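Local coordinates for SPbeta prophage-derived uncharacterized protein YonK (Bacillus subtilis, PDB 2H4O) that is an octameric prophage-derived protein of the YonK family whose function is unknown, at residues V19-E24 with E30-F35. Sequence-based numbering, arbitrary orientation.
Sequences VMEVTE and EYTYDF
Val22 and Tyr33 form a hydrogen-bonded pair of an antiparallel beta hairpin, made of strands 21-25 and 30-34. Tyr33 N donates to Val22 O at 2.8 Å in an almost straight bond (172°). Val22 N donates to Tyr33 O at 2.9 Å. Nearer the turn, the backbone bonds between Glu24 and Tyr31 are weak in both directions. The side chain of Thr23 adds to the pairing there. Thr23 OG1 lies anti to its own backbone nitrogen (chi1 169°) and donates to Tyr31 O at 2.9 Å, from above the carbonyl plane. On the face shared by Val22, Tyr31 and Tyr33, the Glu24 side chain, extended beyond CG, crosses the edge of the Tyr33 ring at a slant. Its CG lies in the ring plane, and the carboxylate is turned 58° from it. Glu24 OE1 ends 3.1 Å from Tyr33 OH and is hydrogen-bonded to Ser3 of a neighbouring subunit. On the other face, Glu21 reaches past the methyl of Thr32 to a salt bridge with Lys60 of another neighbouring subunit. Strand 14-16 flanks strand 21-25 on its far side. The outer strand, 30-34, has backbone hydrogen bonds from Thr32 to a neighbouring subunit. Asp34 is the N-cap of helix 35-40, its OD1 accepting from Glu37 N. Phe35 begins that helix and packs back on the hairpin: Val22 CG2 lies 4.1 Å from Phe35 CB, and the selenomethionine methyl Met20 CE lies 4.2 Å from Phe35 CD2.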
loop_
_atom_site.group_PDB
_atom_site.type_symbol
_atom_site.label_atom_id
_atom_site.label_comp_id
_atom_site.label_asym_id
_atom_site.label_seq_id
_atom_site.Cartn_x
_atom_site.Cartn_y
_atom_site.Cartn_z
ATOM N N VAL A 19 15.198 -30.385 3.206
ATOM C CA VAL A 19 14.309 -31.156 2.346
ATOM C C VAL A 19 13.687 -30.187 1.353
ATOM O O VAL A 19 12.910 -30.578 0.488
ATOM C CB VAL A 19 13.186 -31.801 3.150
ATOM C CG1 VAL A 19 12.591 -32.963 2.363
ATOM C CG2 VAL A 19 13.711 -32.261 4.492
HETATM N N MSE A 20 14.040 -28.911 1.497
HETATM C CA MSE A 20 13.528 -27.850 0.643
HETATM C C MSE A 20 11.999 -27.795 0.575
HETATM O O MSE A 20 11.407 -27.784 -0.506
HETATM C CB MSE A 20 14.110 -27.982 -0.761
HETATM C CG MSE A 20 15.439 -27.256 -0.943
HETATM SE SE MSE A 20 15.313 -25.290 -1.012
HETATM C CE MSE A 20 15.094 -25.042 -2.912
ATOM N N GLU A 21 11.370 -27.737 1.747
ATOM C CA GLU A 21 9.916 -27.674 1.838
ATOM C C GLU A 21 9.390 -26.623 2.831
ATOM O O GLU A 21 9.979 -26.349 3.868
ATOM C CB GLU A 21 9.356 -29.035 2.239
ATOM C CG GLU A 21 9.844 -30.186 1.377
ATOM C CD GLU A 21 9.225 -31.516 1.772
ATOM O OE1 GLU A 21 9.196 -31.828 2.987
ATOM O OE2 GLU A 21 8.777 -32.251 0.861
ATOM N N VAL A 22 8.267 -26.021 2.489
ATOM C CA VAL A 22 7.634 -25.050 3.364
ATOM C C VAL A 22 6.295 -25.664 3.762
ATOM O O VAL A 22 5.532 -26.154 2.914
ATOM C CB VAL A 22 7.357 -23.689 2.655
ATOM C CG1 VAL A 22 6.760 -22.706 3.648
ATOM C CG2 VAL A 22 8.641 -23.147 2.038
ATOM N N THR A 23 6.009 -25.623 5.055
ATOM C CA THR A 23 4.776 -26.183 5.545
ATOM C C THR A 23 4.032 -25.283 6.544
ATOM O O THR A 23 4.562 -24.960 7.604
ATOM C CB THR A 23 5.053 -27.587 6.148
ATOM O OG1 THR A 23 3.901 -28.055 6.858
ATOM C CG2 THR A 23 6.244 -27.552 7.064
ATOM N N GLU A 24 2.806 -24.872 6.192
ATOM C CA GLU A 24 2.004 -24.032 7.076
ATOM C C GLU A 24 0.924 -24.803 7.814
ATOM O O GLU A 24 0.304 -25.703 7.276
ATOM C CB GLU A 24 1.349 -22.847 6.327
ATOM C CG GLU A 24 0.371 -23.207 5.213
ATOM C CD GLU A 24 -0.311 -21.987 4.579
ATOM O OE1 GLU A 24 -0.790 -22.072 3.434
ATOM O OE2 GLU A 24 -0.389 -20.936 5.218
ATOM N N GLU A 30 -2.496 -29.351 7.914
ATOM C CA GLU A 30 -1.081 -29.020 7.888
ATOM C C GLU A 30 -0.582 -29.322 6.474
ATOM O O GLU A 30 -0.187 -30.446 6.172
ATOM C CB GLU A 30 -0.303 -29.856 8.897
ATOM C CG GLU A 30 1.114 -29.375 9.122
ATOM C CD GLU A 30 2.056 -30.460 9.625
ATOM O OE1 GLU A 30 2.428 -31.355 8.820
ATOM O OE2 GLU A 30 2.420 -30.419 10.817
ATOM N N TYR A 31 -0.618 -28.300 5.620
ATOM C CA TYR A 31 -0.194 -28.380 4.224
ATOM C C TYR A 31 1.321 -28.296 4.042
ATOM O O TYR A 31 2.000 -27.601 4.771
ATOM C CB TYR A 31 -0.857 -27.261 3.427
ATOM C CG TYR A 31 -2.362 -27.276 3.532
ATOM C CD1 TYR A 31 -3.146 -28.107 2.724
ATOM C CD2 TYR A 31 -3.005 -26.510 4.493
ATOM C CE1 TYR A 31 -4.536 -28.178 2.883
ATOM C CE2 TYR A 31 -4.393 -26.569 4.659
ATOM C CZ TYR A 31 -5.151 -27.404 3.853
ATOM O OH TYR A 31 -6.512 -27.440 4.042
ATOM N N THR A 32 1.844 -29.022 3.063
ATOM C CA THR A 32 3.269 -29.030 2.800
ATOM C C THR A 32 3.498 -28.784 1.334
ATOM O O THR A 32 2.977 -29.494 0.489
ATOM C CB THR A 32 3.891 -30.360 3.161
ATOM O OG1 THR A 32 3.842 -30.530 4.577
ATOM C CG2 THR A 32 5.320 -30.432 2.675
ATOM N N TYR A 33 4.273 -27.754 1.037
ATOM C CA TYR A 33 4.557 -27.389 -0.337
ATOM C C TYR A 33 6.047 -27.624 -0.535
ATOM O O TYR A 33 6.832 -27.443 0.389
ATOM C CB TYR A 33 4.229 -25.895 -0.560
ATOM C CG TYR A 33 2.851 -25.458 -0.093
ATOM C CD1 TYR A 33 1.718 -25.672 -0.877
ATOM C CD2 TYR A 33 2.680 -24.863 1.147
ATOM C CE1 TYR A 33 0.455 -25.305 -0.432
ATOM C CE2 TYR A 33 1.431 -24.494 1.597
ATOM C CZ TYR A 33 0.323 -24.708 0.804
ATOM O OH TYR A 33 -0.912 -24.257 1.234
ATOM N N ASP A 34 6.453 -28.048 -1.722
ATOM C CA ASP A 34 7.873 -28.239 -1.914
ATOM C C ASP A 34 8.385 -27.047 -2.683
ATOM O O ASP A 34 8.068 -26.834 -3.861
ATOM C CB ASP A 34 8.200 -29.544 -2.644
ATOM C CG ASP A 34 7.728 -29.548 -4.058
ATOM O OD1 ASP A 34 8.602 -29.659 -4.942
ATOM O OD2 ASP A 34 6.491 -29.445 -4.277
ATOM N N PHE A 35 9.177 -26.267 -1.959
ATOM C CA PHE A 35 9.771 -25.049 -2.453
ATOM C C PHE A 35 10.600 -25.289 -3.703
ATOM O O PHE A 35 10.718 -24.393 -4.551
ATOM C CB PHE A 35 10.610 -24.446 -1.340
ATOM C CG PHE A 35 10.879 -23.014 -1.518
ATOM C CD1 PHE A 35 9.865 -22.160 -1.914
ATOM C CD2 PHE A 35 12.147 -22.500 -1.280
ATOM C CE1 PHE A 35 10.104 -20.821 -2.077
ATOM C CE2 PHE A 35 12.398 -21.151 -1.439
ATOM C CZ PHE A 35 11.370 -20.307 -1.838
#